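Local coordinates for CHAD domain protein (Streptomyces chartreusis, PDB 6RN5) that is of undetermined function but probably binds polyphosphate through its all-helical CHAD domain and also binds copper ions, at residues 272-277 with 350-355; 279-284 with 316-321. All blocks are in the same frame, centred on the assembly; numbering follows the deposited sequence.

Contact 1 (272-277 with 350-355). With CU (copper (II) ion), chain C; SO4 (sulfate ion), chain H.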
loop_
_atom_site.group_PDB
_atom_site.type_symbol
_atom_site.label_atom_id
_atom_site.label_comp_id
_atom_site.label_asym_id
_atom_site.label_seq_id
_atom_site.Cartn_x
_atom_site.Cartn_y
_atom_site.Cartn_z
ATOM N N PRO A 272 -1.672 -5.651 -17.034
ATOM C CA PRO A 272 -1.315 -6.580 -18.105
ATOM C C PRO A 272 -0.592 -7.820 -17.624
ATOM O O PRO A 272 -0.846 -8.906 -18.137
ATOM C CB PRO A 272 -0.404 -5.731 -19.020
ATOM C CG PRO A 272 0.042 -4.562 -18.173
ATOM C CD PRO A 272 -1.100 -4.303 -17.256
ATOM N N GLN A 273 0.289 -7.661 -16.644
ATOM C CA GLN A 273 0.966 -8.803 -16.036
ATOM C C GLN A 273 0.051 -9.799 -15.355
ATOM O O GLN A 273 0.463 -10.924 -15.145
ATOM C CB GLN A 273 2.004 -8.353 -15.032
ATOM C CG GLN A 273 3.170 -7.635 -15.673
ATOM C CD GLN A 273 4.294 -7.364 -14.693
ATOM O OE1 GLN A 273 4.699 -8.242 -13.926
ATOM N NE2 GLN A 273 4.809 -6.143 -14.717
ATOM N N ASP A 274 -1.173 -9.428 -15.015
ATOM C CA ASP A 274 -2.090 -10.435 -14.456
ATOM C C ASP A 274 -2.256 -11.641 -15.393
ATOM O O ASP A 274 -2.388 -12.766 -14.909
ATOM C CB ASP A 274 -3.485 -9.847 -14.160
ATOM C CG ASP A 274 -3.523 -9.009 -12.851
ATOM O OD1 ASP A 274 -2.480 -8.722 -12.257
ATOM O OD2 ASP A 274 -4.611 -8.618 -12.450
ATOM N N ALA A 275 -2.272 -11.413 -16.716
ATOM C CA ALA A 275 -2.640 -12.501 -17.649
ATOM C C ALA A 275 -1.646 -13.669 -17.597
ATOM O O ALA A 275 -2.048 -14.788 -17.451
ATOM C CB ALA A 275 -2.857 -11.996 -19.089
ATOM N N PRO A 276 -0.342 -13.398 -17.655
ATOM C CA PRO A 276 0.563 -14.560 -17.541
ATOM C C PRO A 276 0.451 -15.355 -16.221
ATOM O O PRO A 276 0.583 -16.572 -16.230
ATOM C CB PRO A 276 1.960 -13.946 -17.686
ATOM C CG PRO A 276 1.771 -12.455 -17.859
ATOM C CD PRO A 276 0.333 -12.191 -18.175
ATOM N N TRP A 277 0.231 -14.663 -15.111
ATOM C CA TRP A 277 -0.003 -15.302 -13.798
ATOM C C TRP A 277 -1.278 -16.161 -13.749
ATOM O O TRP A 277 -1.298 -17.271 -13.192
ATOM C CB TRP A 277 -0.073 -14.239 -12.718
ATOM C CG TRP A 277 1.248 -13.669 -12.454
ATOM C CD1 TRP A 277 1.824 -12.604 -13.068
ATOM C CD2 TRP A 277 2.200 -14.144 -11.509
ATOM N NE1 TRP A 277 3.068 -12.378 -12.558
ATOM C CE2 TRP A 277 3.325 -13.318 -11.602
ATOM C CE3 TRP A 277 2.206 -15.182 -10.596
ATOM C CZ2 TRP A 277 4.428 -13.492 -10.818
ATOM C CZ3 TRP A 277 3.315 -15.351 -9.804
ATOM C CH2 TRP A 277 4.401 -14.521 -9.919
ATOM N N ASP A 350 -5.311 -1.603 -1.918
ATOM C CA ASP A 350 -5.161 -2.734 -1.040
ATOM C C ASP A 350 -5.165 -4.084 -1.772
ATOM O O ASP A 350 -4.289 -4.941 -1.552
ATOM C CB ASP A 350 -6.311 -2.739 -0.005
ATOM C CG ASP A 350 -6.150 -3.841 0.997
ATOM O OD1 ASP A 350 -5.237 -3.693 1.834
ATOM O OD2 ASP A 350 -6.908 -4.834 0.937
ATOM N N GLN A 351 -6.147 -4.285 -2.643
ATOM C CA GLN A 351 -6.273 -5.575 -3.314
ATOM C C GLN A 351 -5.162 -5.730 -4.362
ATOM O O GLN A 351 -4.687 -6.831 -4.589
ATOM C CB GLN A 351 -7.684 -5.753 -3.902
ATOM C CG GLN A 351 -8.756 -5.763 -2.802
ATOM C CD GLN A 351 -8.597 -6.972 -1.914
ATOM O OE1 GLN A 351 -8.713 -8.110 -2.400
ATOM N NE2 GLN A 351 -8.245 -6.744 -0.629
ATOM N N ARG A 352 -4.699 -4.635 -4.951
ATOM C CA ARG A 352 -3.544 -4.734 -5.839
ATOM C C ARG A 352 -2.278 -5.066 -5.052
ATOM O O ARG A 352 -1.404 -5.795 -5.548
ATOM C CB ARG A 352 -3.339 -3.456 -6.645
ATOM C CG ARG A 352 -4.411 -3.190 -7.657
ATOM C CD ARG A 352 -4.651 -4.391 -8.571
ATOM N NE ARG A 352 -3.467 -4.916 -9.273
ATOM C CZ ARG A 352 -3.486 -5.948 -10.125
ATOM N NH1 ARG A 352 -4.609 -6.611 -10.388
ATOM N NH2 ARG A 352 -2.376 -6.323 -10.736
ATOM N N HIS A 353 -2.196 -4.587 -3.803
ATOM C CA HIS A 353 -1.087 -4.992 -2.921
ATOM C C HIS A 353 -1.151 -6.469 -2.595
ATOM O O HIS A 353 -0.114 -7.097 -2.522
ATOM C CB HIS A 353 -0.970 -4.115 -1.641
ATOM C CG HIS A 353 -0.760 -2.662 -1.940
ATOM N ND1 HIS A 353 -0.100 -2.228 -3.075
ATOM C CD2 HIS A 353 -1.149 -1.540 -1.277
ATOM C CE1 HIS A 353 -0.083 -0.902 -3.093
ATOM N NE2 HIS A 353 -0.705 -0.461 -2.012
ATOM N N GLU A 354 -2.350 -7.013 -2.424
ATOM C CA GLU A 354 -2.519 -8.460 -2.233
ATOM C C GLU A 354 -2.130 -9.218 -3.512
ATOM O O GLU A 354 -1.616 -10.308 -3.438
ATOM C CB GLU A 354 -3.944 -8.821 -1.842
ATOM C CG GLU A 354 -4.410 -8.273 -0.495
ATOM C CD GLU A 354 -3.834 -9.021 0.726
ATOM O OE1 GLU A 354 -3.221 -10.101 0.555
ATOM O OE2 GLU A 354 -3.996 -8.533 1.869
ATOM N N VAL A 355 -2.355 -8.660 -4.696
ATOM C CA VAL A 355 -1.934 -9.363 -5.939
ATOM C C VAL A 355 -0.415 -9.550 -5.912
ATOM O O VAL A 355 0.083 -10.660 -6.061
ATOM C CB VAL A 355 -2.420 -8.649 -7.234
ATOM C CG1 VAL A 355 -1.766 -9.239 -8.492
ATOM C CG2 VAL A 355 -3.935 -8.733 -7.346
HETATM CU CU CU C . -1.813 1.279 -0.604
HETATM S S SO4 H . 0.236 -5.400 -13.278
HETATM O O1 SO4 H . 0.642 -5.172 -14.701
HETATM O O2 SO4 H . -0.593 -6.652 -13.309
HETATM O O3 SO4 H . 1.371 -5.705 -12.407
HETATM O O4 SO4 H . -0.436 -4.148 -12.735
#

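Contact 2 (279-284 with 316-321). With SO4 (sulfate ion), chain F.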
loop_
_atom_site.group_PDB
_atom_site.type_symbol
_atom_site.label_atom_id
_atom_site.label_comp_id
_atom_site.label_asym_id
_atom_site.label_seq_id
_atom_site.Cartn_x
_atom_site.Cartn_y
_atom_site.Cartn_z
ATOM N N GLN A 279 -2.650 -17.448 -16.410
ATOM C CA GLN A 279 -2.330 -18.625 -17.241
ATOM C C GLN A 279 -1.539 -19.688 -16.474
ATOM O O GLN A 279 -1.825 -20.864 -16.541
ATOM C CB GLN A 279 -1.573 -18.190 -18.503
ATOM C CG GLN A 279 -1.455 -19.288 -19.547
ATOM C CD GLN A 279 -2.814 -19.907 -19.880
ATOM O OE1 GLN A 279 -3.856 -19.219 -19.876
ATOM N NE2 GLN A 279 -2.811 -21.201 -20.174
ATOM N N VAL A 280 -0.545 -19.276 -15.732
ATOM C CA VAL A 280 0.129 -20.195 -14.857
ATOM C C VAL A 280 -0.826 -20.861 -13.849
ATOM O O VAL A 280 -0.697 -22.052 -13.601
ATOM C CB VAL A 280 1.328 -19.516 -14.194
ATOM C CG1 VAL A 280 1.821 -20.255 -12.964
ATOM C CG2 VAL A 280 2.445 -19.389 -15.228
ATOM N N ARG A 281 -1.788 -20.128 -13.312
ATOM C CA ARG A 281 -2.794 -20.728 -12.399
ATOM C C ARG A 281 -3.479 -21.885 -13.120
ATOM O O ARG A 281 -3.627 -22.963 -12.592
ATOM C CB ARG A 281 -3.873 -19.719 -12.025
ATOM C CG ARG A 281 -4.861 -20.193 -10.966
ATOM C CD ARG A 281 -5.877 -19.109 -10.603
ATOM N NE ARG A 281 -7.037 -19.716 -9.992
ATOM C CZ ARG A 281 -8.080 -20.151 -10.686
ATOM N NH1 ARG A 281 -8.138 -19.988 -11.998
ATOM N NH2 ARG A 281 -9.088 -20.722 -10.063
ATOM N N LEU A 282 -3.909 -21.669 -14.348
ATOM C CA LEU A 282 -4.557 -22.774 -15.082
ATOM C C LEU A 282 -3.612 -23.940 -15.393
ATOM O O LEU A 282 -4.042 -25.084 -15.318
ATOM C CB LEU A 282 -5.236 -22.298 -16.370
ATOM C CG LEU A 282 -6.326 -21.246 -16.181
ATOM C CD1 LEU A 282 -6.756 -20.697 -17.529
ATOM C CD2 LEU A 282 -7.539 -21.766 -15.424
ATOM N N LEU A 283 -2.349 -23.644 -15.741
ATOM C CA LEU A 283 -1.407 -24.690 -16.119
ATOM C C LEU A 283 -1.106 -25.543 -14.855
ATOM O O LEU A 283 -0.899 -26.745 -14.920
ATOM C CB LEU A 283 -0.121 -24.104 -16.702
ATOM C CG LEU A 283 -0.231 -23.485 -18.106
ATOM C CD1 LEU A 283 0.954 -22.590 -18.454
ATOM C CD2 LEU A 283 -0.409 -24.525 -19.201
ATOM N N LEU A 284 -1.075 -24.900 -13.721
ATOM C CA LEU A 284 -0.776 -25.612 -12.479
ATOM C C LEU A 284 -1.902 -26.589 -12.162
ATOM O O LEU A 284 -1.681 -27.737 -11.799
ATOM C CB LEU A 284 -0.503 -24.627 -11.347
ATOM C CG LEU A 284 -0.456 -25.292 -9.968
ATOM C CD1 LEU A 284 0.639 -26.320 -9.930
ATOM C CD2 LEU A 284 -0.202 -24.234 -8.916
ATOM N N ARG A 316 -5.336 -16.609 -4.599
ATOM C CA ARG A 316 -5.436 -15.328 -3.960
ATOM C C ARG A 316 -5.127 -14.258 -4.973
ATOM O O ARG A 316 -5.744 -13.202 -4.982
ATOM C CB ARG A 316 -4.529 -15.269 -2.729
ATOM C CG ARG A 316 -5.204 -15.947 -1.521
ATOM C CD ARG A 316 -4.257 -16.753 -0.653
ATOM N NE ARG A 316 -3.084 -15.998 -0.208
ATOM C CZ ARG A 316 -1.834 -16.479 -0.122
ATOM N NH1 ARG A 316 -1.537 -17.727 -0.473
ATOM N NH2 ARG A 316 -0.856 -15.678 0.301
ATOM N N HIS A 317 -4.163 -14.537 -5.845
ATOM C CA HIS A 317 -3.806 -13.620 -6.919
ATOM C C HIS A 317 -5.041 -13.283 -7.768
ATOM O O HIS A 317 -5.351 -12.147 -8.041
ATOM C CB HIS A 317 -2.692 -14.232 -7.757
ATOM C CG HIS A 317 -2.161 -13.329 -8.822
ATOM N ND1 HIS A 317 -2.906 -12.955 -9.910
ATOM C CD2 HIS A 317 -0.964 -12.724 -8.964
ATOM C CE1 HIS A 317 -2.180 -12.165 -10.689
ATOM N NE2 HIS A 317 -0.999 -12.011 -10.144
ATOM N N ARG A 318 -5.741 -14.306 -8.174
ATOM C CA ARG A 318 -6.887 -14.177 -9.017
ATOM C C ARG A 318 -8.021 -13.477 -8.278
ATOM O O ARG A 318 -8.621 -12.563 -8.821
ATOM C CB ARG A 318 -7.323 -15.569 -9.486
ATOM C CG ARG A 318 -8.314 -15.568 -10.641
ATOM C CD ARG A 318 -9.741 -15.546 -10.177
ATOM N NE ARG A 318 -10.089 -16.713 -9.370
ATOM C CZ ARG A 318 -10.781 -17.769 -9.807
ATOM N NH1 ARG A 318 -11.218 -17.859 -11.069
ATOM N NH2 ARG A 318 -11.055 -18.743 -8.957
ATOM N N ASP A 319 -8.293 -13.901 -7.043
ATOM C CA ASP A 319 -9.342 -13.308 -6.247
ATOM C C ASP A 319 -9.016 -11.856 -5.950
ATOM O O ASP A 319 -9.892 -11.005 -6.056
ATOM C CB ASP A 319 -9.570 -14.067 -4.906
ATOM C CG ASP A 319 -10.163 -15.477 -5.107
ATOM O OD1 ASP A 319 -10.641 -15.823 -6.208
ATOM O OD2 ASP A 319 -10.107 -16.263 -4.155
ATOM N N ALA A 320 -7.779 -11.562 -5.555
ATOM C CA ALA A 320 -7.433 -10.166 -5.263
ATOM C C ALA A 320 -7.529 -9.305 -6.538
ATOM O O ALA A 320 -7.979 -8.139 -6.519
ATOM C CB ALA A 320 -6.043 -10.087 -4.650
ATOM N N SER A 321 -7.083 -9.870 -7.658
ATOM C CA SER A 321 -7.195 -9.193 -8.926
ATOM C C SER A 321 -8.642 -8.816 -9.244
ATOM O O SER A 321 -8.927 -7.658 -9.581
ATOM C CB SER A 321 -6.607 -10.069 -10.031
ATOM O OG SER A 321 -6.745 -9.441 -11.274
HETATM S S SO4 F . -12.440 -21.485 -11.661
HETATM O O1 SO4 F . -13.119 -22.664 -12.277
HETATM O O2 SO4 F . -12.058 -21.814 -10.282
HETATM O O3 SO4 F . -11.202 -21.072 -12.434
HETATM O O4 SO4 F . -13.454 -20.410 -11.592
#

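Contact 1 (272-277 with 350-355)
Asp274 and Arg352 meet end-on in a two-pronged salt bridge that joins helix 274-295 to helix 338-366. Arg352 NH2 donates to Asp274 OD1 at 2.8 Å, and Arg352 NH1 to Asp274 OD2 at 2.9 Å. Both bonds are nearly straight and the two planes lie 24° apart. This one-to-one pairing brings each nitrogen to the syn side of its oxygen, tilted out of the carboxylate plane at OD1, and the paired bonds oppose rotation of either group. Arg352 reaches this place because its chain folds back at chi2 and chi3 (-52° and -55°), which also lays one guanidinium face against Val355 CG2. This is the tight, buried part: Ser321 adds a hydrogen bond to OD2 and Arg359 a salt bridge to OD1. The looser side is formed by exposed Pro272 and poorly ordered Gln273. There a sulfate, probably from the crystallisation liquor, is held by Gln273 N, 3.2 Å from sulfate O1, together with His271 and Arg359. His353 NE2 binds copper at 2.5 Å with His353 of the second subunit; the His262, His271 and His348 copper site is separate. The sulfate marks an anion site between CHAD helices, consistent with polyphosphate binding.

Contact 2 (279-284 with 316-321)
Arg281 and Arg318 lay their guanidinium groups over one another, and these two side chains make the whole of the direct contact. The groups lie face over face but inclined by 36°, with CZ of Arg318 3.4 Å above the Arg281 plane, toward its rim. NH2 of Arg281 comes within 3.0 Å of Arg318 NH2, a pair of donors with no bond between them. Aliphatic packing is slight, CD of Arg281 lying 4.0 Å from Arg318 CB. An extended chain, with chi1 -173° and chi2 178°, carries Arg281 across from helix 274-295 to helix 305-331; the two helices form part of a basic surface of the CHAD helical fold, consistent with polyphosphate binding. The ionic group is completed by a sulfate at the guanidinium edges, whose negative charge would offset the two positive ones. NH2 of Arg281 donates to sulfate O2 and O3, both at 3.2 Å, and its NH1 also reaches O3; the bonds from Arg318 are weak, as at NH1 to sulfate O4, 3.4 Å. Arg318 NE makes a weak hydrogen bond, part of a salt bridge, to Asp319 OD1. Arg281 NE is hydrogen-bonded to Asn315 OD1. An alanine replacing Arg281 is likely to leave the sulfate leaning on the weak Arg318 bonds and the Asn315 oxygen without that donor.

How the contacts relate
Helix 274-295 serves both contacts, facing helix 338-366 in contact 1 and helix 305-331 in contact 2, and contact 2 is nested within the chain loop that contact 1 closes. Their centres are 9 Å apart and they touch directly. Asp274 OD2 lies 2.6 Å from Ser321 OG, a probable hydrogen bond linking the salt bridge to helix 305-331, and Val355 CG1 packs 3.3 Å from His317 NE2, beside the Trp277 ring stacked on His317. Each contact holds its own sulfate, which may mark places where polyphosphate could bind. Segment 350-355 binds copper at the interface with the second subunit, and its Arg352 side chain is about 4 Å from another copper ion; the Arg318 side chain is about 14 Å from a copper ion.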